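Pectate lyase 47 (Bacillus sp. TS-47, PDB 1VBL) cleaves pectate by elimination, as a secreted, thermostable, calcium-binding member of polysaccharide lyase family 1. Local coordinates at residues Asn281-Leu286 with Ala307-Gln312; Ile296-Tyr301 with Pro400-Leu405; Tyr329-Trp334 with Ile358-Asn363; Met352-Thr357 with Asp369-Tyr374. All blocks are in the same frame, centred on the assembly; numbering follows the deposited sequence.

Contact 1: Asn281-Leu286 with Ala307-Gln312; sequences NVTQRL and ADYDFQ
Thr283 and the chain from Asp310 to Gln312 form a strand-to-loop contact held by hydrogen bonds: the weakly bonded strand 282-284 follows a corner at Asn281 in the parallel beta-helix of this lyase family, and 307-312 belongs to the loop between strands 293-303 and 315-318. Thr283 OG1 donates to Asp310 O at 2.7 Å, meeting the carbonyl at a C=O...donor angle of 153°, and Thr283 O accepts from Gln312 N at 2.8 Å with an N-H...O angle of 163°. A chi1 of -56° puts the hydroxyl beside the backbone N, at the edge of the Tyr309 ring, and sends CG2 toward Gln312 CB, 4.0 Å away. One water donates to Val282 O (2.8 Å) and to Tyr309 O (2.7 Å). At the corner Ala307 CB rests against the amide of Asn281, 3.5 Å from CG; OD1 of that amide accepts from Ser304 N. The Tyr309 ring leads away, to a cation-pi contact with Arg215 and a bond from Asp214 N to its OH. Across this junction, then, the loop meets the strand mainly through backbone carbonyls that accept hydrogen bonds, those of Val282 and Tyr309 from the water, with the Thr283 hydroxyl as the side-chain donor.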
loop_
_atom_site.group_PDB
_atom_site.type_symbol
_atom_site.label_atom_id
_atom_site.label_comp_id
_atom_site.label_asym_id
_atom_site.label_seq_id
_atom_site.Cartn_x
_atom_site.Cartn_y
_atom_site.Cartn_z
ATOM N N ASN A 281 -12.614 6.247 -3.095
ATOM C CA ASN A 281 -13.336 5.010 -3.294
ATOM C C ASN A 281 -12.490 3.769 -3.025
ATOM O O ASN A 281 -12.334 2.898 -3.892
ATOM C CB ASN A 281 -13.925 4.984 -4.711
ATOM C CG ASN A 281 -14.915 6.118 -4.941
ATOM O OD1 ASN A 281 -15.610 6.529 -4.015
ATOM N ND2 ASN A 281 -14.987 6.620 -6.170
ATOM N N VAL A 282 -11.929 3.715 -1.820
ATOM C CA VAL A 282 -11.150 2.566 -1.377
ATOM C C VAL A 282 -11.919 2.010 -0.176
ATOM O O VAL A 282 -12.826 2.665 0.342
ATOM C CB VAL A 282 -9.698 2.945 -1.002
ATOM C CG1 VAL A 282 -8.907 3.240 -2.276
ATOM C CG2 VAL A 282 -9.683 4.161 -0.078
ATOM N N THR A 283 -11.562 0.818 0.281
ATOM C CA THR A 283 -12.314 0.193 1.358
ATOM C C THR A 283 -11.810 0.282 2.793
ATOM O O THR A 283 -12.567 0.657 3.691
ATOM C CB THR A 283 -12.546 -1.300 1.029
ATOM O OG1 THR A 283 -13.211 -1.404 -0.237
ATOM C CG2 THR A 283 -13.391 -1.972 2.102
ATOM N N GLN A 284 -10.546 -0.061 3.014
ATOM C CA GLN A 284 -10.007 -0.074 4.367
ATOM C C GLN A 284 -8.491 0.115 4.431
ATOM O O GLN A 284 -7.806 0.088 3.406
ATOM C CB GLN A 284 -10.370 -1.411 5.014
ATOM C CG GLN A 284 -9.877 -2.604 4.196
ATOM C CD GLN A 284 -10.354 -3.940 4.737
ATOM O OE1 GLN A 284 -10.144 -4.258 5.905
ATOM N NE2 GLN A 284 -10.994 -4.731 3.881
ATOM N N ARG A 285 -7.983 0.283 5.651
ATOM C CA ARG A 285 -6.550 0.463 5.913
ATOM C C ARG A 285 -6.013 1.737 5.277
ATOM O O ARG A 285 -5.202 1.681 4.353
ATOM C CB ARG A 285 -5.762 -0.740 5.380
ATOM C CG ARG A 285 -6.193 -2.082 5.960
ATOM C CD ARG A 285 -5.311 -3.201 5.424
ATOM N NE ARG A 285 -5.637 -4.495 6.015
ATOM C CZ ARG A 285 -4.987 -5.624 5.744
ATOM N NH1 ARG A 285 -3.972 -5.622 4.890
ATOM N NH2 ARG A 285 -5.348 -6.758 6.332
ATOM N N LEU A 286 -6.437 2.885 5.800
ATOM C CA LEU A 286 -6.022 4.169 5.244
ATOM C C LEU A 286 -5.284 5.101 6.207
ATOM O O LEU A 286 -5.576 6.293 6.254
ATOM C CB LEU A 286 -7.255 4.901 4.704
ATOM C CG LEU A 286 -8.291 4.042 3.973
ATOM C CD1 LEU A 286 -9.455 4.920 3.515
ATOM C CD2 LEU A 286 -7.635 3.355 2.779
ATOM N N ALA A 307 -19.591 3.627 -5.615
ATOM C CA ALA A 307 -18.320 3.012 -5.980
ATOM C C ALA A 307 -18.378 1.490 -5.899
ATOM O O ALA A 307 -19.100 0.922 -5.077
ATOM C CB ALA A 307 -17.206 3.539 -5.076
ATOM N N ASP A 308 -17.607 0.840 -6.762
ATOM C CA ASP A 308 -17.534 -0.616 -6.801
ATOM C C ASP A 308 -16.989 -1.130 -5.470
ATOM O O ASP A 308 -17.324 -2.229 -5.027
ATOM C CB ASP A 308 -16.603 -1.055 -7.931
ATOM C CG ASP A 308 -17.166 -0.760 -9.306
ATOM O OD1 ASP A 308 -16.380 -0.780 -10.278
ATOM O OD2 ASP A 308 -18.387 -0.523 -9.417
ATOM N N TYR A 309 -16.142 -0.322 -4.842
ATOM C CA TYR A 309 -15.532 -0.677 -3.569
ATOM C C TYR A 309 -16.291 -0.049 -2.411
ATOM O O TYR A 309 -16.405 1.172 -2.322
ATOM C CB TYR A 309 -14.072 -0.207 -3.552
ATOM C CG TYR A 309 -13.198 -0.967 -4.522
ATOM C CD1 TYR A 309 -12.502 -2.108 -4.116
ATOM C CD2 TYR A 309 -13.114 -0.584 -5.860
ATOM C CE1 TYR A 309 -11.745 -2.851 -5.023
ATOM C CE2 TYR A 309 -12.365 -1.317 -6.773
ATOM C CZ TYR A 309 -11.683 -2.449 -6.348
ATOM O OH TYR A 309 -10.948 -3.175 -7.253
ATOM N N ASP A 310 -16.821 -0.887 -1.530
ATOM C CA ASP A 310 -17.551 -0.388 -0.377
ATOM C C ASP A 310 -16.544 0.256 0.560
ATOM O O ASP A 310 -15.337 0.089 0.389
ATOM C CB ASP A 310 -18.261 -1.536 0.342
ATOM C CG ASP A 310 -19.356 -2.165 -0.502
ATOM O OD1 ASP A 310 -20.261 -1.425 -0.940
ATOM O OD2 ASP A 310 -19.312 -3.393 -0.726
ATOM N N PHE A 311 -17.035 1.010 1.533
ATOM C CA PHE A 311 -16.157 1.646 2.502
ATOM C C PHE A 311 -16.379 0.969 3.841
ATOM O O PHE A 311 -17.522 0.778 4.260
ATOM C CB PHE A 311 -16.460 3.140 2.629
ATOM C CG PHE A 311 -15.776 3.795 3.800
ATOM C CD1 PHE A 311 -16.464 4.022 4.992
ATOM C CD2 PHE A 311 -14.439 4.159 3.721
ATOM C CE1 PHE A 311 -15.826 4.602 6.087
ATOM C CE2 PHE A 311 -13.788 4.742 4.816
ATOM C CZ PHE A 311 -14.483 4.963 5.998
ATOM N N GLN A 312 -15.292 0.598 4.509
ATOM C CA GLN A 312 -15.398 -0.056 5.807
ATOM C C GLN A 312 -14.898 0.879 6.903
ATOM O O GLN A 312 -15.612 1.159 7.865
ATOM C CB GLN A 312 -14.583 -1.355 5.822
ATOM C CG GLN A 312 -14.783 -2.181 7.090
ATOM C CD GLN A 312 -13.866 -3.390 7.162
ATOM O OE1 GLN A 312 -13.728 -4.136 6.191
ATOM N NE2 GLN A 312 -13.242 -3.594 8.318
HETATM O O HOH W 1 -15.200 3.197 -1.064
#

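Contact 2: Ile296-Tyr301 with Pro400-Leu405; sequences IYNNYY and PSVPAL
Tyr300 meets Val402 and Pro403 of helix 402-409 along much of its side chain. Its CB touches Val402 CG1 at 4.0 Å. CG, placed anti to the backbone N (chi1 177°), comes within 4.1 Å of Pro403 CA. Further out, CE1 lies 3.8 Å from Pro403 CG, and the proline sits over one ring face in a CH-pi contact: Pro403 CB is 4.1 Å from the centroid of the Tyr300 ring and 17° off its normal. At the tip, OH is hydrogen-bonded to Glu302 OE1. The helix packs against the outside of the parallel beta-helix, at the break in strand 293-303 between Tyr297 and Tyr300. Asn298 makes the turn there with a positive phi of 54°, and its amide borders the apolar contact: Val402 CG2 lies 3.5 Å from Asn298 ND2. Both ends of this amide are occupied, OD1 by His397 N and ND2 by Asn327 O. Val402 CG1 settles between the turn and the tyrosine, 3.7 Å from Asn299 O. Asn299 turns its CB away from the helix, and its amide bonds Asn277 N and Leu274 O of the adjacent coil, consistent with the stacked asparagines known from pectate lyases.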
loop_
_atom_site.group_PDB
_atom_site.type_symbol
_atom_site.label_atom_id
_atom_site.label_comp_id
_atom_site.label_asym_id
_atom_site.label_seq_id
_atom_site.Cartn_x
_atom_site.Cartn_y
_atom_site.Cartn_z
ATOM N N ILE A 296 -0.256 11.469 10.263
ATOM C CA ILE A 296 -1.229 11.500 9.177
ATOM C C ILE A 296 -1.790 12.909 9.059
ATOM O O ILE A 296 -2.550 13.340 9.924
ATOM C CB ILE A 296 -2.394 10.531 9.480
ATOM C CG1 ILE A 296 -1.841 9.119 9.709
ATOM C CG2 ILE A 296 -3.415 10.560 8.355
ATOM C CD1 ILE A 296 -2.908 8.103 10.081
ATOM N N TYR A 297 -1.430 13.628 7.998
ATOM C CA TYR A 297 -1.941 14.983 7.860
ATOM C C TYR A 297 -2.220 15.449 6.438
ATOM O O TYR A 297 -1.609 14.979 5.481
ATOM C CB TYR A 297 -0.993 15.969 8.564
ATOM C CG TYR A 297 0.293 16.297 7.835
ATOM C CD1 TYR A 297 0.357 17.370 6.940
ATOM C CD2 TYR A 297 1.460 15.562 8.067
ATOM C CE1 TYR A 297 1.550 17.708 6.301
ATOM C CE2 TYR A 297 2.663 15.893 7.429
ATOM C CZ TYR A 297 2.697 16.968 6.548
ATOM O OH TYR A 297 3.878 17.297 5.917
ATOM N N ASN A 298 -3.168 16.372 6.317
ATOM C CA ASN A 298 -3.538 16.942 5.029
ATOM C C ASN A 298 -3.915 15.917 3.964
ATOM O O ASN A 298 -3.636 16.116 2.782
ATOM C CB ASN A 298 -2.397 17.816 4.506
ATOM C CG ASN A 298 -2.279 19.138 5.246
ATOM O OD1 ASN A 298 -1.289 19.853 5.093
ATOM N ND2 ASN A 298 -3.291 19.475 6.043
ATOM N N ASN A 299 -4.537 14.817 4.373
ATOM C CA ASN A 299 -4.953 13.815 3.403
ATOM C C ASN A 299 -6.415 14.071 3.086
ATOM O O ASN A 299 -7.154 14.589 3.924
ATOM C CB ASN A 299 -4.779 12.408 3.970
ATOM C CG ASN A 299 -3.326 12.051 4.184
ATOM O OD1 ASN A 299 -2.570 11.859 3.225
ATOM N ND2 ASN A 299 -2.918 11.978 5.446
ATOM N N TYR A 300 -6.819 13.729 1.868
ATOM C CA TYR A 300 -8.195 13.908 1.435
ATOM C C TYR A 300 -8.793 12.530 1.151
ATOM O O TYR A 300 -8.255 11.771 0.341
ATOM C CB TYR A 300 -8.238 14.785 0.180
ATOM C CG TYR A 300 -9.630 14.970 -0.392
ATOM C CD1 TYR A 300 -10.692 15.373 0.418
ATOM C CD2 TYR A 300 -9.884 14.744 -1.746
ATOM C CE1 TYR A 300 -11.978 15.546 -0.102
ATOM C CE2 TYR A 300 -11.166 14.910 -2.279
ATOM C CZ TYR A 300 -12.205 15.308 -1.454
ATOM O OH TYR A 300 -13.471 15.453 -1.970
ATOM N N TYR A 301 -9.885 12.208 1.841
ATOM C CA TYR A 301 -10.563 10.920 1.692
ATOM C C TYR A 301 -11.928 11.209 1.080
ATOM O O TYR A 301 -12.709 11.984 1.630
ATOM C CB TYR A 301 -10.738 10.237 3.054
ATOM C CG TYR A 301 -9.462 10.100 3.858
ATOM C CD1 TYR A 301 -8.922 11.193 4.535
ATOM C CD2 TYR A 301 -8.790 8.878 3.938
ATOM C CE1 TYR A 301 -7.745 11.077 5.273
ATOM C CE2 TYR A 301 -7.607 8.752 4.677
ATOM C CZ TYR A 301 -7.094 9.856 5.337
ATOM O OH TYR A 301 -5.919 9.757 6.047
ATOM N N PRO A 400 -9.614 23.214 5.404
ATOM C CA PRO A 400 -10.470 23.490 4.244
ATOM C C PRO A 400 -9.758 23.638 2.894
ATOM O O PRO A 400 -10.387 23.532 1.842
ATOM C CB PRO A 400 -11.251 24.742 4.665
ATOM C CG PRO A 400 -10.403 25.367 5.725
ATOM C CD PRO A 400 -9.811 24.208 6.473
ATOM N N SER A 401 -8.447 23.850 2.919
ATOM C CA SER A 401 -7.676 23.987 1.681
ATOM C C SER A 401 -7.207 22.635 1.128
ATOM O O SER A 401 -6.766 22.542 -0.023
ATOM C CB SER A 401 -6.448 24.870 1.928
ATOM O OG SER A 401 -6.829 26.153 2.388
ATOM N N VAL A 402 -7.313 21.588 1.943
ATOM C CA VAL A 402 -6.854 20.258 1.549
ATOM C C VAL A 402 -7.448 19.634 0.280
ATOM O O VAL A 402 -6.706 19.191 -0.588
ATOM C CB VAL A 402 -6.999 19.262 2.732
ATOM C CG1 VAL A 402 -6.726 17.829 2.267
ATOM C CG2 VAL A 402 -6.012 19.645 3.840
ATOM N N PRO A 403 -8.786 19.595 0.150
ATOM C CA PRO A 403 -9.381 18.996 -1.055
ATOM C C PRO A 403 -8.870 19.562 -2.382
ATOM O O PRO A 403 -8.440 18.815 -3.262
ATOM C CB PRO A 403 -10.875 19.248 -0.864
ATOM C CG PRO A 403 -11.028 19.200 0.635
ATOM C CD PRO A 403 -9.834 20.017 1.095
ATOM N N ALA A 404 -8.928 20.880 -2.528
ATOM C CA ALA A 404 -8.482 21.520 -3.761
ATOM C C ALA A 404 -7.013 21.215 -4.043
ATOM O O ALA A 404 -6.642 20.873 -5.165
ATOM C CB ALA A 404 -8.701 23.029 -3.674
ATOM N N LEU A 405 -6.181 21.334 -3.015
ATOM C CA LEU A 405 -4.754 21.081 -3.152
ATOM C C LEU A 405 -4.431 19.637 -3.542
ATOM O O LEU A 405 -3.694 19.390 -4.501
ATOM C CB LEU A 405 -4.039 21.414 -1.840
ATOM C CG LEU A 405 -2.533 21.159 -1.853
ATOM C CD1 LEU A 405 -1.880 22.056 -2.900
ATOM C CD2 LEU A 405 -1.948 21.430 -0.477
#

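Contact 3: Tyr329-Trp334 with Ile358-Asn363; sequences YFSFDW and IVDLPN
Tyr329 to Phe332 and Ile358 to Leu361 are neighbouring strands on successive coils of the parallel beta-helix; the axes of the short strand segments 329-332 and 358-361 approach to 4.6 Å, with their directions 14° apart. The tight part is the strand pairing itself. Phe330 N donates to Ile358 O at 2.8 Å (N-H...O 170°), Asp360 N returns a bond to Phe330 O at 2.7 Å, and Phe332 N reaches Asp360 O at 3.0 Å. On the sheet face that carries Tyr329, Ser331, Ile358 and Asp360, the tyrosine ring leans across to the next strand, and Ile358 CG2 lies over one of its faces, 3.7 Å from CE1. Phe330 and Val359 point to the opposite face, where the Phe330 ring stacks on Tyr301 of the preceding coil. Leu361 CD2 lies alongside Phe332 CB at 3.6 Å, both residues buried. The far end is looser: beyond Phe332 no hydrogen bond joins the segments, Asp333 and Pro362 are exposed, and Pro362 CD merely comes to 3.5 Å from Trp334 O. By contrast, the buried tyrosine is also gripped through its hydroxyl: Tyr329 OH donates at 2.8 Å to Asp360 OD2, meeting it on the anti side, 17° out of the carboxylate plane.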
loop_
_atom_site.group_PDB
_atom_site.type_symbol
_atom_site.label_atom_id
_atom_site.label_comp_id
_atom_site.label_asym_id
_atom_site.label_seq_id
_atom_site.Cartn_x
_atom_site.Cartn_y
_atom_site.Cartn_z
ATOM N N TYR A 329 -9.252 15.800 5.593
ATOM C CA TYR A 329 -10.591 16.127 5.117
ATOM C C TYR A 329 -11.306 14.904 4.551
ATOM O O TYR A 329 -10.791 14.245 3.648
ATOM C CB TYR A 329 -10.467 17.201 4.035
ATOM C CG TYR A 329 -11.743 17.934 3.684
ATOM C CD1 TYR A 329 -11.849 19.304 3.896
ATOM C CD2 TYR A 329 -12.824 17.269 3.102
ATOM C CE1 TYR A 329 -12.997 20.005 3.535
ATOM C CE2 TYR A 329 -13.985 17.963 2.734
ATOM C CZ TYR A 329 -14.058 19.333 2.955
ATOM O OH TYR A 329 -15.185 20.037 2.599
ATOM N N PHE A 330 -12.498 14.615 5.073
ATOM C CA PHE A 330 -13.287 13.474 4.605
ATOM C C PHE A 330 -14.558 13.933 3.900
ATOM O O PHE A 330 -15.263 14.816 4.387
ATOM C CB PHE A 330 -13.712 12.565 5.767
ATOM C CG PHE A 330 -12.580 11.838 6.430
ATOM C CD1 PHE A 330 -11.772 12.481 7.361
ATOM C CD2 PHE A 330 -12.343 10.496 6.140
ATOM C CE1 PHE A 330 -10.746 11.797 8.000
ATOM C CE2 PHE A 330 -11.318 9.798 6.770
ATOM C CZ PHE A 330 -10.516 10.450 7.705
ATOM N N SER A 331 -14.852 13.310 2.766
ATOM C CA SER A 331 -16.050 13.629 2.000
ATOM C C SER A 331 -16.791 12.336 1.675
ATOM O O SER A 331 -16.200 11.394 1.154
ATOM C CB SER A 331 -15.673 14.343 0.700
ATOM O OG SER A 331 -16.825 14.658 -0.060
ATOM N N PHE A 332 -18.080 12.294 1.998
ATOM C CA PHE A 332 -18.924 11.128 1.732
ATOM C C PHE A 332 -20.181 11.641 1.030
ATOM O O PHE A 332 -20.659 12.727 1.349
ATOM C CB PHE A 332 -19.336 10.452 3.045
ATOM C CG PHE A 332 -18.202 9.787 3.780
ATOM C CD1 PHE A 332 -17.909 8.443 3.565
ATOM C CD2 PHE A 332 -17.446 10.498 4.709
ATOM C CE1 PHE A 332 -16.880 7.813 4.269
ATOM C CE2 PHE A 332 -16.415 9.879 5.419
ATOM C CZ PHE A 332 -16.132 8.533 5.200
ATOM N N ASP A 333 -20.723 10.881 0.082
ATOM C CA ASP A 333 -21.927 11.346 -0.591
ATOM C C ASP A 333 -23.192 10.734 -0.002
ATOM O O ASP A 333 -24.260 10.751 -0.621
ATOM C CB ASP A 333 -21.849 11.119 -2.108
ATOM C CG ASP A 333 -21.807 9.656 -2.495
ATOM O OD1 ASP A 333 -21.681 9.395 -3.710
ATOM O OD2 ASP A 333 -21.900 8.776 -1.615
ATOM N N TRP A 334 -23.056 10.202 1.211
ATOM C CA TRP A 334 -24.175 9.629 1.946
ATOM C C TRP A 334 -23.955 9.965 3.423
ATOM O O TRP A 334 -22.830 10.262 3.836
ATOM C CB TRP A 334 -24.274 8.115 1.708
ATOM C CG TRP A 334 -23.330 7.242 2.492
ATOM C CD1 TRP A 334 -23.587 6.620 3.679
ATOM C CD2 TRP A 334 -22.010 6.836 2.104
ATOM N NE1 TRP A 334 -22.514 5.842 4.051
ATOM C CE2 TRP A 334 -21.533 5.957 3.102
ATOM C CE3 TRP A 334 -21.187 7.127 1.007
ATOM C CZ2 TRP A 334 -20.265 5.362 3.037
ATOM C CZ3 TRP A 334 -19.923 6.532 0.942
ATOM C CH2 TRP A 334 -19.478 5.661 1.955
ATOM N N ILE A 358 -12.196 17.466 9.221
ATOM C CA ILE A 358 -13.438 17.974 8.671
ATOM C C ILE A 358 -14.155 16.818 7.998
ATOM O O ILE A 358 -13.527 15.988 7.343
ATOM C CB ILE A 358 -13.221 19.064 7.598
ATOM C CG1 ILE A 358 -12.699 20.348 8.242
ATOM C CG2 ILE A 358 -14.543 19.336 6.860
ATOM C CD1 ILE A 358 -12.481 21.483 7.236
ATOM N N VAL A 359 -15.466 16.751 8.183
ATOM C CA VAL A 359 -16.258 15.724 7.528
ATOM C C VAL A 359 -17.267 16.496 6.688
ATOM O O VAL A 359 -17.902 17.438 7.169
ATOM C CB VAL A 359 -16.984 14.792 8.536
ATOM C CG1 VAL A 359 -18.012 15.568 9.350
ATOM C CG2 VAL A 359 -17.649 13.654 7.781
ATOM N N ASP A 360 -17.376 16.115 5.421
ATOM C CA ASP A 360 -18.281 16.769 4.484
ATOM C C ASP A 360 -19.334 15.748 4.078
ATOM O O ASP A 360 -19.071 14.873 3.251
ATOM C CB ASP A 360 -17.491 17.224 3.253
ATOM C CG ASP A 360 -18.275 18.162 2.359
ATOM O OD1 ASP A 360 -19.504 17.989 2.222
ATOM O OD2 ASP A 360 -17.646 19.069 1.773
ATOM N N LEU A 361 -20.521 15.860 4.668
ATOM C CA LEU A 361 -21.619 14.940 4.388
ATOM C C LEU A 361 -22.818 15.653 3.764
ATOM O O LEU A 361 -22.896 16.882 3.764
ATOM C CB LEU A 361 -22.069 14.262 5.683
ATOM C CG LEU A 361 -20.988 13.621 6.554
ATOM C CD1 LEU A 361 -21.637 13.011 7.791
ATOM C CD2 LEU A 361 -20.243 12.560 5.764
ATOM N N PRO A 362 -23.776 14.887 3.222
ATOM C CA PRO A 362 -24.927 15.568 2.628
ATOM C C PRO A 362 -25.718 16.385 3.648
ATOM O O PRO A 362 -26.388 17.349 3.285
ATOM C CB PRO A 362 -25.739 14.426 2.004
ATOM C CG PRO A 362 -25.239 13.179 2.684
ATOM C CD PRO A 362 -23.779 13.449 2.905
ATOM N N ASN A 363 -25.612 16.016 4.923
ATOM C CA ASN A 363 -26.326 16.722 5.977
ATOM C C ASN A 363 -25.488 17.856 6.550
ATOM O O ASN A 363 -25.850 18.450 7.567
ATOM C CB ASN A 363 -26.727 15.750 7.095
ATOM C CG ASN A 363 -25.623 15.535 8.117
ATOM O OD1 ASN A 363 -24.442 15.482 7.779
ATOM N ND2 ASN A 363 -26.011 15.393 9.379
#

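Contact 4: Met352-Thr357 with Asp369-Tyr374; sequences MYETGT and DLVASY
Glu354 on the strand receives the first two amides of helix 370-377. Leu370 N donates to Glu354 OE2 at 3.0 Å (N-H...O 158°), on the syn side, while Val371 N reaches Glu354 OE1 at 3.2 Å from above the carboxylate plane (N-H...O 162°). OE2 takes a second donor through its anti lone pair, Thr357 OG1 at 2.7 Å, which helps fix the rotation of the buried carboxylate. Asp369 is the N-cap: its OD1 accepts from Ala372 N at 3.0 Å. Two acids therefore meet, with Glu354 OE1 3.2 Å from Asp369 OD1, but Lys384 NZ forms a salt bridge to each of these oxygens and, together with the helix amides, probably offsets the repulsion. Apolar contacts flank the carboxylate: Met352 CG to Val371 CG2 at 3.9 Å, and Thr357 CG2 to Leu370 CD1 at 3.6 Å. The helix segment runs at 116° to strand 352-355, with Leu370 packed on Phe330 of strand 322-332, Trp315 of strand 315-318 and Ile342 of strand 342-345.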
loop_
_atom_site.group_PDB
_atom_site.type_symbol
_atom_site.label_atom_id
_atom_site.label_comp_id
_atom_site.label_asym_id
_atom_site.label_seq_id
_atom_site.Cartn_x
_atom_site.Cartn_y
_atom_site.Cartn_z
ATOM N N MET A 352 -4.138 8.065 20.748
ATOM C CA MET A 352 -3.906 8.664 19.446
ATOM C C MET A 352 -4.275 10.123 19.584
ATOM O O MET A 352 -5.007 10.504 20.498
ATOM C CB MET A 352 -4.754 7.996 18.349
ATOM C CG MET A 352 -6.157 8.556 18.140
ATOM S SD MET A 352 -6.996 7.840 16.676
ATOM C CE MET A 352 -6.486 8.960 15.383
ATOM N N TYR A 353 -3.730 10.953 18.712
ATOM C CA TYR A 353 -4.080 12.352 18.758
ATOM C C TYR A 353 -4.697 12.672 17.416
ATOM O O TYR A 353 -4.270 12.156 16.382
ATOM C CB TYR A 353 -2.865 13.243 19.002
ATOM C CG TYR A 353 -3.283 14.667 19.260
ATOM C CD1 TYR A 353 -4.026 14.995 20.395
ATOM C CD2 TYR A 353 -2.999 15.675 18.346
ATOM C CE1 TYR A 353 -4.478 16.293 20.609
ATOM C CE2 TYR A 353 -3.448 16.978 18.548
ATOM C CZ TYR A 353 -4.188 17.279 19.680
ATOM O OH TYR A 353 -4.646 18.564 19.879
ATOM N N GLU A 354 -5.715 13.517 17.440
ATOM C CA GLU A 354 -6.413 13.892 16.228
ATOM C C GLU A 354 -6.930 15.309 16.387
ATOM O O GLU A 354 -7.457 15.670 17.442
ATOM C CB GLU A 354 -7.587 12.941 15.995
ATOM C CG GLU A 354 -8.474 13.338 14.831
ATOM C CD GLU A 354 -9.924 13.497 15.231
ATOM O OE1 GLU A 354 -10.254 13.247 16.410
ATOM O OE2 GLU A 354 -10.738 13.873 14.361
ATOM N N THR A 355 -6.778 16.110 15.342
ATOM C CA THR A 355 -7.252 17.483 15.386
ATOM C C THR A 355 -7.461 18.027 13.979
ATOM O O THR A 355 -6.855 17.547 13.021
ATOM C CB THR A 355 -6.252 18.391 16.131
ATOM O OG1 THR A 355 -6.861 19.662 16.383
ATOM C CG2 THR A 355 -4.990 18.600 15.299
ATOM N N GLY A 356 -8.336 19.022 13.868
ATOM C CA GLY A 356 -8.608 19.658 12.592
ATOM C C GLY A 356 -9.313 18.824 11.540
ATOM O O GLY A 356 -9.285 19.174 10.361
ATOM N N THR A 357 -9.954 17.734 11.949
ATOM C CA THR A 357 -10.657 16.882 10.997
ATOM C C THR A 357 -11.964 17.510 10.527
ATOM O O THR A 357 -12.742 18.034 11.329
ATOM C CB THR A 357 -11.018 15.497 11.603
ATOM O OG1 THR A 357 -9.827 14.821 12.028
ATOM C CG2 THR A 357 -11.729 14.637 10.567
ATOM N N ASP A 369 -14.711 15.769 15.901
ATOM C CA ASP A 369 -13.762 15.040 16.732
ATOM C C ASP A 369 -14.056 13.568 16.446
ATOM O O ASP A 369 -14.974 12.988 17.031
ATOM C CB ASP A 369 -14.015 15.341 18.213
ATOM C CG ASP A 369 -12.977 14.714 19.123
ATOM O OD1 ASP A 369 -12.384 13.688 18.735
ATOM O OD2 ASP A 369 -12.762 15.240 20.237
ATOM N N LEU A 370 -13.297 12.970 15.535
ATOM C CA LEU A 370 -13.522 11.576 15.177
ATOM C C LEU A 370 -13.276 10.605 16.324
ATOM O O LEU A 370 -13.929 9.566 16.404
ATOM C CB LEU A 370 -12.670 11.187 13.963
ATOM C CG LEU A 370 -13.099 11.816 12.630
ATOM C CD1 LEU A 370 -12.267 11.237 11.499
ATOM C CD2 LEU A 370 -14.584 11.549 12.378
ATOM N N VAL A 371 -12.335 10.927 17.207
ATOM C CA VAL A 371 -12.070 10.048 18.339
ATOM C C VAL A 371 -13.299 10.033 19.243
ATOM O O VAL A 371 -13.747 8.972 19.676
ATOM C CB VAL A 371 -10.842 10.511 19.160
ATOM C CG1 VAL A 371 -10.734 9.689 20.433
ATOM C CG2 VAL A 371 -9.570 10.349 18.336
ATOM N N ALA A 372 -13.843 11.213 19.523
ATOM C CA ALA A 372 -15.031 11.323 20.365
ATOM C C ALA A 372 -16.195 10.624 19.670
ATOM O O ALA A 372 -16.977 9.912 20.302
ATOM C CB ALA A 372 -15.373 12.792 20.609
ATOM N N SER A 373 -16.303 10.828 18.362
ATOM C CA SER A 373 -17.369 10.209 17.589
ATOM C C SER A 373 -17.284 8.689 17.714
ATOM O O SER A 373 -18.292 8.011 17.917
ATOM C CB SER A 373 -17.265 10.624 16.121
ATOM O OG SER A 373 -18.256 9.981 15.347
ATOM N N TYR A 374 -16.072 8.159 17.594
ATOM C CA TYR A 374 -15.859 6.724 17.709
ATOM C C TYR A 374 -16.257 6.228 19.102
ATOM O O TYR A 374 -17.007 5.265 19.235
ATOM C CB TYR A 374 -14.386 6.381 17.454
ATOM C CG TYR A 374 -14.020 4.986 17.898
ATOM C CD1 TYR A 374 -14.253 3.884 17.077
ATOM C CD2 TYR A 374 -13.511 4.759 19.175
ATOM C CE1 TYR A 374 -13.993 2.588 17.523
ATOM C CE2 TYR A 374 -13.252 3.473 19.629
ATOM C CZ TYR A 374 -13.497 2.394 18.798
ATOM O OH TYR A 374 -13.259 1.121 19.257
#

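In the fold
Strands 293-303, 322-332 and 351-361 are successive neighbours in the beta-helix: contact 2 uses the first, contact 3 the second and third, contact 4 the third. Contact 1 lies closest to the calcium site without taking part in it: the Gln284 side chain is about 12 Å from the calcium ion and about 9 Å from the side chain of its ligand Asp229. Contact 3 touches all the others. Phe311 CE1 of contact 1 meets Phe332 CE1 at 3.8 Å; Tyr301 O of contact 2 probably accepts a hydrogen bond from Ser331 N at 2.8 Å; Phe330 CD1 is 3.9 Å from Thr357 CG2 of contact 4. Contacts 2 and 4 stay about 6 Å apart at their nearest atoms.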